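Local coordinates for hypothetical protein TM1010 (Thermotoga maritima, PDB 2F4P) that is of unknown function but belongs to the cupin superfamily, whose members fold into a small barrel of two facing antiparallel beta sheets, at residues Gly68-Ile73 against Val103-Gly108; Thr61-His66 against Phe80-Gly85; Met37-Glu42 against Thr48-Val53. All coordinates share one frame; numbering follows the deposited sequence.

Contact 1 (Gly68-Ile73 against Val103-Gly108); sequences GGQILI and VVHWHG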
loop_
_atom_site.group_PDB
_atom_site.type_symbol
_atom_site.label_atom_id
_atom_site.label_comp_id
_atom_site.label_asym_id
_atom_site.label_seq_id
_atom_site.Cartn_x
_atom_site.Cartn_y
_atom_site.Cartn_z
ATOM N N GLY A 68 15.536 -5.777 1.695
ATOM C CA GLY A 68 15.049 -4.460 2.030
ATOM C C GLY A 68 13.852 -4.429 2.941
ATOM O O GLY A 68 13.411 -3.347 3.348
ATOM N N GLY A 69 13.293 -5.583 3.258
ATOM C CA GLY A 69 12.103 -5.606 4.100
ATOM C C GLY A 69 10.816 -5.614 3.266
ATOM O O GLY A 69 10.825 -5.512 2.003
ATOM N N GLN A 70 9.705 -5.752 3.973
ATOM C CA GLN A 70 8.398 -5.839 3.325
ATOM C C GLN A 70 7.329 -5.388 4.313
ATOM O O GLN A 70 7.486 -5.564 5.525
ATOM C CB GLN A 70 8.191 -7.307 2.847
ATOM C CG GLN A 70 6.853 -7.619 2.158
ATOM C CD GLN A 70 6.776 -9.084 1.622
ATOM O OE1 GLN A 70 7.192 -10.064 2.297
ATOM N NE2 GLN A 70 6.280 -9.223 0.401
ATOM N N ILE A 71 6.253 -4.782 3.786
ATOM C CA ILE A 71 5.100 -4.373 4.561
ATOM C C ILE A 71 3.868 -5.051 3.942
ATOM O O ILE A 71 3.673 -4.973 2.727
ATOM C CB ILE A 71 4.926 -2.836 4.539
ATOM C CG1 ILE A 71 6.081 -2.142 5.281
ATOM C CG2 ILE A 71 3.563 -2.416 5.167
ATOM C CD1 ILE A 71 6.261 -0.696 4.864
ATOM N N LEU A 72 3.060 -5.718 4.758
ATOM C CA LEU A 72 1.792 -6.294 4.298
ATOM C C LEU A 72 0.636 -5.510 4.900
ATOM O O LEU A 72 0.677 -5.125 6.074
ATOM C CB LEU A 72 1.632 -7.747 4.734
ATOM C CG LEU A 72 2.818 -8.691 4.540
ATOM C CD1 LEU A 72 2.403 -10.092 4.946
ATOM C CD2 LEU A 72 3.301 -8.670 3.112
ATOM N N ILE A 73 -0.389 -5.286 4.079
ATOM C CA ILE A 73 -1.602 -4.608 4.496
ATOM C C ILE A 73 -2.761 -5.489 4.081
ATOM O O ILE A 73 -3.017 -5.643 2.889
ATOM C CB ILE A 73 -1.736 -3.231 3.830
ATOM C CG1 ILE A 73 -0.510 -2.360 4.127
ATOM C CG2 ILE A 73 -3.000 -2.568 4.299
ATOM C CD1 ILE A 73 -0.476 -1.064 3.324
ATOM N N VAL A 103 14.578 -10.992 7.426
ATOM C CA VAL A 103 13.859 -11.923 8.298
ATOM C C VAL A 103 13.196 -13.009 7.422
ATOM O O VAL A 103 12.473 -12.699 6.468
ATOM C CB VAL A 103 12.868 -11.199 9.224
ATOM C CG1 VAL A 103 11.944 -12.191 9.979
ATOM C CG2 VAL A 103 13.624 -10.354 10.236
ATOM N N VAL A 104 13.467 -14.263 7.741
ATOM C CA VAL A 104 12.917 -15.383 6.984
ATOM C C VAL A 104 11.501 -15.673 7.458
ATOM O O VAL A 104 11.257 -15.775 8.657
ATOM C CB VAL A 104 13.843 -16.609 7.024
ATOM C CG1 VAL A 104 13.149 -17.806 6.312
ATOM C CG2 VAL A 104 15.186 -16.266 6.374
ATOM N N HIS A 105 10.545 -15.735 6.530
ATOM C CA HIS A 105 9.129 -15.814 6.938
ATOM C C HIS A 105 8.302 -16.427 5.798
ATOM O O HIS A 105 8.797 -16.631 4.674
ATOM C CB HIS A 105 8.610 -14.413 7.223
ATOM C CG HIS A 105 8.517 -13.589 5.984
ATOM N ND1 HIS A 105 9.625 -12.971 5.440
ATOM C CD2 HIS A 105 7.503 -13.391 5.115
ATOM C CE1 HIS A 105 9.276 -12.376 4.315
ATOM N NE2 HIS A 105 8.000 -12.624 4.092
ATOM N N TRP A 106 7.076 -16.771 6.108
ATOM C CA TRP A 106 6.087 -17.043 5.055
ATOM C C TRP A 106 4.810 -16.353 5.442
ATOM O O TRP A 106 4.617 -16.005 6.621
ATOM C CB TRP A 106 5.859 -18.539 4.860
ATOM C CG TRP A 106 5.276 -19.251 6.050
ATOM C CD1 TRP A 106 5.974 -19.797 7.071
ATOM C CD2 TRP A 106 3.887 -19.494 6.335
ATOM N NE1 TRP A 106 5.119 -20.383 7.970
ATOM C CE2 TRP A 106 3.831 -20.203 7.553
ATOM C CE3 TRP A 106 2.683 -19.220 5.660
ATOM C CZ2 TRP A 106 2.618 -20.636 8.126
ATOM C CZ3 TRP A 106 1.476 -19.634 6.229
ATOM C CH2 TRP A 106 1.451 -20.340 7.446
ATOM N N HIS A 107 3.944 -16.140 4.453
ATOM C CA HIS A 107 2.577 -15.727 4.753
ATOM C C HIS A 107 1.613 -16.425 3.821
ATOM O O HIS A 107 1.990 -16.923 2.766
ATOM C CB HIS A 107 2.404 -14.188 4.682
ATOM C CG HIS A 107 3.003 -13.535 3.470
ATOM N ND1 HIS A 107 2.229 -13.054 2.431
ATOM C CD2 HIS A 107 4.281 -13.248 3.148
ATOM C CE1 HIS A 107 3.012 -12.531 1.508
ATOM N NE2 HIS A 107 4.265 -12.651 1.908
ATOM N N GLY A 108 0.346 -16.422 4.192
ATOM C CA GLY A 108 -0.634 -17.066 3.343
ATOM C C GLY A 108 -1.985 -17.155 3.969
ATOM O O GLY A 108 -2.237 -16.602 5.026
#

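Contact 2 (Thr61-His66 against Phe80-Gly85); sequences THWHSH and FYQERG. With EDO (1,2-ethanediol), chain F; EDO (1,2-ethanediol), chain G.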
loop_
_atom_site.group_PDB
_atom_site.type_symbol
_atom_site.label_atom_id
_atom_site.label_comp_id
_atom_site.label_asym_id
_atom_site.label_seq_id
_atom_site.Cartn_x
_atom_site.Cartn_y
_atom_site.Cartn_z
ATOM N N THR A 61 3.098 -18.609 0.605
ATOM C CA THR A 61 4.403 -18.475 0.054
ATOM C C THR A 61 5.280 -19.608 0.580
ATOM O O THR A 61 5.009 -20.214 1.643
ATOM C CB THR A 61 5.066 -17.110 0.467
ATOM O OG1 THR A 61 5.361 -17.126 1.877
ATOM C CG2 THR A 61 4.162 -15.948 0.183
ATOM N N HIS A 62 6.350 -19.875 -0.149
ATOM C CA HIS A 62 7.498 -20.576 0.434
ATOM C C HIS A 62 8.130 -19.702 1.519
ATOM O O HIS A 62 7.850 -18.487 1.620
ATOM C CB HIS A 62 8.518 -20.874 -0.657
ATOM C CG HIS A 62 8.039 -21.871 -1.663
ATOM N ND1 HIS A 62 8.835 -22.336 -2.687
ATOM C CD2 HIS A 62 6.845 -22.497 -1.799
ATOM C CE1 HIS A 62 8.155 -23.209 -3.405
ATOM N NE2 HIS A 62 6.941 -23.318 -2.894
ATOM N N TRP A 63 9.023 -20.293 2.306
ATOM C CA TRP A 63 9.905 -19.479 3.156
ATOM C C TRP A 63 10.775 -18.574 2.277
ATOM O O TRP A 63 11.324 -19.020 1.257
ATOM C CB TRP A 63 10.811 -20.356 4.008
ATOM C CG TRP A 63 10.136 -21.199 5.039
ATOM C CD1 TRP A 63 9.807 -22.517 4.924
ATOM C CD2 TRP A 63 9.719 -20.798 6.360
ATOM N NE1 TRP A 63 9.237 -22.962 6.077
ATOM C CE2 TRP A 63 9.148 -21.927 6.971
ATOM C CE3 TRP A 63 9.738 -19.585 7.064
ATOM C CZ2 TRP A 63 8.644 -21.899 8.276
ATOM C CZ3 TRP A 63 9.239 -19.564 8.374
ATOM C CH2 TRP A 63 8.721 -20.707 8.962
ATOM N N HIS A 64 10.943 -17.316 2.695
ATOM C CA HIS A 64 11.777 -16.400 1.978
ATOM C C HIS A 64 12.102 -15.170 2.839
ATOM O O HIS A 64 11.526 -14.971 3.905
ATOM C CB HIS A 64 11.091 -15.994 0.670
ATOM C CG HIS A 64 9.824 -15.218 0.841
ATOM N ND1 HIS A 64 8.690 -15.734 1.444
ATOM C CD2 HIS A 64 9.496 -13.973 0.424
ATOM C CE1 HIS A 64 7.731 -14.820 1.415
ATOM N NE2 HIS A 64 8.194 -13.747 0.800
ATOM N N SER A 65 12.991 -14.338 2.333
ATOM C CA SER A 65 13.312 -13.057 2.943
ATOM C C SER A 65 13.563 -12.009 1.849
ATOM O O SER A 65 13.893 -12.344 0.683
ATOM C CB SER A 65 14.556 -13.201 3.853
ATOM O OG SER A 65 15.737 -13.405 3.080
ATOM N N HIS A 66 13.423 -10.751 2.245
ATOM C CA HIS A 66 13.728 -9.615 1.397
ATOM C C HIS A 66 14.843 -8.820 2.072
ATOM O O HIS A 66 14.676 -8.387 3.206
ATOM C CB HIS A 66 12.519 -8.694 1.295
ATOM C CG HIS A 66 11.438 -9.215 0.403
ATOM N ND1 HIS A 66 11.364 -8.880 -0.932
ATOM C CD2 HIS A 66 10.418 -10.065 0.639
ATOM C CE1 HIS A 66 10.335 -9.499 -1.479
ATOM N NE2 HIS A 66 9.740 -10.218 -0.546
ATOM N N PHE A 80 -2.213 -16.035 7.827
ATOM C CA PHE A 80 -1.150 -16.267 8.783
ATOM C C PHE A 80 0.149 -15.693 8.276
ATOM O O PHE A 80 0.415 -15.707 7.066
ATOM C CB PHE A 80 -0.957 -17.764 9.024
ATOM C CG PHE A 80 -2.070 -18.371 9.762
ATOM C CD1 PHE A 80 -3.228 -18.758 9.089
ATOM C CD2 PHE A 80 -2.010 -18.530 11.126
ATOM C CE1 PHE A 80 -4.296 -19.323 9.794
ATOM C CE2 PHE A 80 -3.061 -19.084 11.821
ATOM C CZ PHE A 80 -4.210 -19.484 11.149
ATOM N N TYR A 81 0.929 -15.185 9.231
ATOM C CA TYR A 81 2.294 -14.744 9.035
ATOM C C TYR A 81 3.175 -15.454 10.070
ATOM O O TYR A 81 2.835 -15.515 11.230
ATOM C CB TYR A 81 2.397 -13.230 9.210
ATOM C CG TYR A 81 3.804 -12.674 9.319
ATOM C CD1 TYR A 81 4.650 -12.616 8.217
ATOM C CD2 TYR A 81 4.305 -12.230 10.546
ATOM C CE1 TYR A 81 5.920 -12.100 8.311
ATOM C CE2 TYR A 81 5.597 -11.718 10.647
ATOM C CZ TYR A 81 6.401 -11.653 9.526
ATOM O OH TYR A 81 7.684 -11.143 9.606
ATOM N N GLN A 82 4.302 -15.996 9.633
ATOM C CA GLN A 82 5.209 -16.666 10.540
ATOM C C GLN A 82 6.654 -16.415 10.183
ATOM O O GLN A 82 7.059 -16.625 9.041
ATOM C CB GLN A 82 4.960 -18.158 10.538
ATOM C CG GLN A 82 5.893 -18.927 11.516
ATOM C CD GLN A 82 5.445 -20.361 11.740
ATOM O OE1 GLN A 82 5.278 -21.134 10.785
ATOM N NE2 GLN A 82 5.267 -20.738 13.008
ATOM N N GLU A 83 7.425 -16.006 11.191
ATOM C CA GLU A 83 8.878 -15.929 11.115
ATOM C C GLU A 83 9.520 -17.249 11.529
ATOM O O GLU A 83 9.012 -17.969 12.383
ATOM C CB GLU A 83 9.381 -14.772 11.995
ATOM C CG GLU A 83 8.880 -13.431 11.483
ATOM C CD GLU A 83 9.187 -12.262 12.361
ATOM O OE1 GLU A 83 9.900 -12.460 13.360
ATOM O OE2 GLU A 83 8.758 -11.132 12.003
ATOM N N ARG A 84 10.640 -17.573 10.896
ATOM C CA ARG A 84 11.371 -18.800 11.213
ATOM C C ARG A 84 11.573 -18.928 12.723
ATOM O O ARG A 84 12.099 -18.024 13.361
ATOM C CB ARG A 84 12.715 -18.764 10.480
ATOM C CG ARG A 84 13.499 -20.013 10.511
ATOM C CD ARG A 84 13.968 -20.366 9.082
ATOM N NE ARG A 84 13.087 -21.371 8.555
ATOM C CZ ARG A 84 13.094 -21.894 7.330
ATOM N NH1 ARG A 84 13.911 -21.504 6.359
ATOM N NH2 ARG A 84 12.196 -22.815 7.084
ATOM N N GLY A 85 11.131 -20.040 13.290
ATOM C CA GLY A 85 11.352 -20.349 14.700
ATOM C C GLY A 85 10.430 -19.633 15.673
ATOM O O GLY A 85 10.627 -19.737 16.882
HETATM C C1 EDO F . 5.853 -13.042 14.485
HETATM O O1 EDO F . 4.879 -11.998 14.379
HETATM C C2 EDO F . 5.305 -14.162 13.616
HETATM O O2 EDO F . 6.142 -15.310 13.643
HETATM C C1 EDO G . 2.805 -22.071 14.827
HETATM O O1 EDO G . 2.552 -20.959 15.658
HETATM C C2 EDO G . 4.074 -22.815 15.181
HETATM O O2 EDO G . 4.447 -23.536 14.012
#

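Contact 3 (Met37-Glu42 against Thr48-Val53); sequences MLVTDE and TQVYDV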
loop_
_atom_site.group_PDB
_atom_site.type_symbol
_atom_site.label_atom_id
_atom_site.label_comp_id
_atom_site.label_asym_id
_atom_site.label_seq_id
_atom_site.Cartn_x
_atom_site.Cartn_y
_atom_site.Cartn_z
HETATM N N MSE A 37 0.690 -6.861 -9.933
HETATM C CA MSE A 37 1.638 -5.799 -9.634
HETATM C C MSE A 37 0.909 -4.470 -9.748
HETATM O O MSE A 37 0.175 -4.223 -10.711
HETATM C CB MSE A 37 2.791 -5.829 -10.626
HETATM C CG MSE A 37 3.600 -7.107 -10.589
HETATM SE SE MSE A 37 4.407 -7.469 -8.872
HETATM C CE MSE A 37 5.195 -5.677 -8.579
ATOM N N LEU A 38 1.085 -3.626 -8.754
ATOM C CA LEU A 38 0.476 -2.321 -8.757
ATOM C C LEU A 38 1.508 -1.276 -9.123
ATOM O O LEU A 38 1.224 -0.352 -9.902
ATOM C CB LEU A 38 -0.124 -2.030 -7.393
ATOM C CG LEU A 38 -1.248 -2.986 -7.006
ATOM C CD1 LEU A 38 -1.811 -2.570 -5.649
ATOM C CD2 LEU A 38 -2.335 -3.054 -8.061
ATOM N N VAL A 39 2.692 -1.424 -8.538
ATOM C CA VAL A 39 3.850 -0.610 -8.857
ATOM C C VAL A 39 5.026 -1.527 -9.078
ATOM O O VAL A 39 5.474 -2.201 -8.155
ATOM C CB VAL A 39 4.141 0.394 -7.739
ATOM C CG1 VAL A 39 5.470 1.158 -7.996
ATOM C CG2 VAL A 39 2.961 1.371 -7.632
ATOM N N THR A 40 5.507 -1.573 -10.316
ATOM C CA THR A 40 6.665 -2.379 -10.659
ATOM C C THR A 40 7.949 -1.594 -10.496
ATOM O O THR A 40 9.026 -2.174 -10.329
ATOM C CB THR A 40 6.572 -2.876 -12.112
ATOM O OG1 THR A 40 6.446 -1.753 -12.987
ATOM C CG2 THR A 40 5.365 -3.769 -12.287
ATOM N N ASP A 41 7.848 -0.266 -10.582
ATOM C CA ASP A 41 8.998 0.614 -10.444
ATOM C C ASP A 41 10.057 0.262 -11.476
ATOM O O ASP A 41 11.260 0.216 -11.166
ATOM C CB ASP A 41 9.565 0.542 -9.019
ATOM C CG ASP A 41 10.515 1.707 -8.680
ATOM O OD1 ASP A 41 10.318 2.852 -9.154
ATOM O OD2 ASP A 41 11.470 1.473 -7.916
ATOM N N GLU A 42 9.600 0.027 -12.712
ATOM C CA GLU A 42 10.482 -0.304 -13.840
ATOM C C GLU A 42 11.641 0.650 -13.923
ATOM O O GLU A 42 12.774 0.257 -14.228
ATOM C CB GLU A 42 9.723 -0.230 -15.167
ATOM N N THR A 48 10.810 0.954 -4.551
ATOM C CA THR A 48 9.717 0.279 -3.863
ATOM C C THR A 48 8.856 -0.428 -4.909
ATOM O O THR A 48 8.586 0.134 -5.962
ATOM C CB THR A 48 8.826 1.335 -3.165
ATOM O OG1 THR A 48 9.631 2.198 -2.368
ATOM C CG2 THR A 48 7.752 0.715 -2.302
ATOM N N GLN A 49 8.430 -1.658 -4.637
ATOM C CA GLN A 49 7.430 -2.288 -5.465
ATOM C C GLN A 49 6.197 -2.542 -4.634
ATOM O O GLN A 49 6.287 -2.678 -3.419
ATOM C CB GLN A 49 7.972 -3.567 -6.050
ATOM C CG GLN A 49 8.967 -3.314 -7.123
ATOM C CD GLN A 49 9.490 -4.587 -7.708
ATOM O OE1 GLN A 49 9.744 -5.558 -6.988
ATOM N NE2 GLN A 49 9.652 -4.605 -9.026
ATOM N N VAL A 50 5.039 -2.538 -5.293
ATOM C CA VAL A 50 3.748 -2.729 -4.623
ATOM C C VAL A 50 2.924 -3.739 -5.446
ATOM O O VAL A 50 2.898 -3.704 -6.687
ATOM C CB VAL A 50 2.967 -1.395 -4.466
ATOM C CG1 VAL A 50 1.701 -1.596 -3.657
ATOM C CG2 VAL A 50 3.833 -0.320 -3.821
ATOM N N TYR A 51 2.279 -4.657 -4.738
ATOM C CA TYR A 51 1.482 -5.687 -5.389
ATOM C C TYR A 51 0.272 -6.010 -4.545
ATOM O O TYR A 51 0.203 -5.658 -3.375
ATOM C CB TYR A 51 2.320 -6.942 -5.663
ATOM C CG TYR A 51 3.383 -7.120 -4.631
ATOM C CD1 TYR A 51 4.607 -6.452 -4.736
ATOM C CD2 TYR A 51 3.154 -7.916 -3.521
ATOM C CE1 TYR A 51 5.566 -6.571 -3.755
ATOM C CE2 TYR A 51 4.118 -8.057 -2.542
ATOM C CZ TYR A 51 5.313 -7.389 -2.661
ATOM O OH TYR A 51 6.230 -7.554 -1.666
ATOM N N ASP A 52 -0.691 -6.641 -5.192
ATOM C CA ASP A 52 -1.939 -7.056 -4.562
ATOM C C ASP A 52 -2.013 -8.547 -4.782
ATOM O O ASP A 52 -1.844 -8.996 -5.930
ATOM C CB ASP A 52 -3.112 -6.367 -5.252
ATOM C CG ASP A 52 -4.390 -6.422 -4.430
ATOM O OD1 ASP A 52 -4.327 -6.381 -3.182
ATOM O OD2 ASP A 52 -5.466 -6.485 -5.035
ATOM N N VAL A 53 -2.229 -9.311 -3.707
ATOM C CA VAL A 53 -2.147 -10.782 -3.735
ATOM C C VAL A 53 -3.426 -11.416 -3.170
ATOM O O VAL A 53 -3.915 -10.991 -2.113
ATOM C CB VAL A 53 -0.968 -11.318 -2.883
ATOM C CG1 VAL A 53 -0.657 -12.819 -3.220
ATOM C CG2 VAL A 53 0.267 -10.452 -3.046
#

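Contact 1 (Gly68-Ile73 against Val103-Gly108)
His105, which meets Gln70 across the contact on its NE2 side, is steadied at the other end of its ring. There His105 ND1 donates a nearly straight hydrogen bond to Val103 O, 3.0 Å long at 171°. The acceptor lies in the ring plane, so the bond helps fix the rotation of the imidazole. The setting is the interior of a cupin barrel. Strand 70-73 belongs to one sheet and strand 105-108 to the facing one. Their axes pass 11.0 Å apart and run 21° from parallel. That is too far for backbone pairing, and side chains span the gap.

Gln70 reaches across with an extended chain, its CG opposite the backbone nitrogen (chi1 179°). Its OE1 takes a weak hydrogen bond from His105 NE2 at 3.2 Å. The amide plane stands steeply to the imidazole. The same OE1 is 3.9 Å from His107 NE2, a proximity and not a bond. The NE2 of Gln70 is used elsewhere: it bonds to the hydroxyl of Tyr51 and to a bound unknown ligand. His107 NE2 also bonds to this ligand. Gln70 and His107 thus share it, consistent with a pocket inside the barrel.

Next to this polar group the contact turns apolar. Leu72 sends its CD1 methyl over one face of the His107 ring in a CH-pi contact, 3.9 Å from the centroid. Ile99 of strand 96-99 touches Gln70, Leu72 and His105. His117 of strand 115-121 meets the His107 ring. All four residues that touch across the contact are buried. The second methyl of Leu72 approaches the ring less closely, with CD2 4.2 Å from His107 CE1.

Contact 2 (Thr61-His66 against Phe80-Gly85)
Trp63 and Arg84 make most of this contact, with Gln82 as a smaller third. The guanidinium of Arg84 lies over one face of the indole, its plane inclined 30° to the ring. Arg84 CZ sits 3.8 Å from the centroid of the five-membered ring, a cation-pi stack. The NH2 branch comes closest, 3.0 Å above the ring plane. The Arg84 chain bends at chi2 and chi3 (131° and -100°) and so folds back over the tryptophan. Arg84 NH2 and Trp63 NE1 are only 3.1 Å apart. Both are donors, so no hydrogen bond joins them. The indole N-H goes instead to Glu139 OE1.

The far end of the indole rests on the backbone at the strand's end: Trp63 CZ3 is 3.5 Å from Arg84 N and also touches Gln82 O. The Gln82 amide lies nearly parallel to the ring plane. That amide is held at both ends: OE1 accepts from Trp106 NE1, while NE2 donates to Lys86 O and to a 1,2-ethanediol.

No backbone bond links 61-66 to 80-85. Strand 105-109 pairs with both in the curled cupin sheet, and Trp106 on it meets Trp63 edge-to-face. The chemistry implies that the indole binds the exposed arginine through its pi face while its N-H serves a carboxylate. That donation would make the ring more electron-rich and probably strengthens its hold on the cation.

Contact 3 (Met37-Glu42 against Thr48-Val53)
Leu38 and Val39 both turn their backbone N-H groups to Val50 O. The bonds are 2.8 Å from Leu38 N and 2.9 Å from Val39 N, and both donors come from the same face of the carbonyl plane. Val50 N returns a bond to Val39 O. This is the tight part. Val39 CB and Val50 CB pack 3.9 Å apart, and Leu38 CD1 reaches Val50 CG1 at 4.2 Å. The second subunit covers this side, with its Ile73 on Val50 and its Val96 on Leu38.

The loose side is the exposed Thr40 and a weak bond from Thr48 N to Asp41 OD2, while Asp41 OD1 bonds to Phe46 N. Asp41 CB covers Thr48 O at 3.2 Å, and that buried oxygen has no hydrogen-bond partner. Gln49 NE2 donates almost straight to Thr40 O at 2.8 Å. On the other sheet face, selenomethionine Met37 runs beside Tyr51, its SE 3.9 Å from Tyr51 CB and, obliquely, 5.2 Å from the ring centroid, a Met-aromatic contact.

Met37 pairs with Tyr51, but Val39 pairs with Val50, a register shift of one. The arrangement is a classic beta bulge between antiparallel cupin strands, where the chain turns a corner at Leu38.

Contacts 1 and 2 are neighbours, their centres about 7 Å apart. Strand 105-109 joins them: His105 N lies 2.9 Å from His64 O, and Gly108 O 2.9 Å from Phe80 N. Contact 3 is about 15 Å from contact 1 and about 20 Å from contact 2, centre to centre. It meets contact 1 through Gln70 NE2 and Tyr51 OH, 2.7 Å apart. An unidentified molecule, probably from the crystallisation liquor, bonds to Gln70, His107, His64 and His66, consistent with a pocket shared by contacts 1 and 2. The spacing of His64, His66 and Gln70 resembles the cupin His-x-His-x3-Glu motif, with glutamine last, and His105 probably matches the second motif's histidine. Contacts 1 and 3 also touch the second subunit.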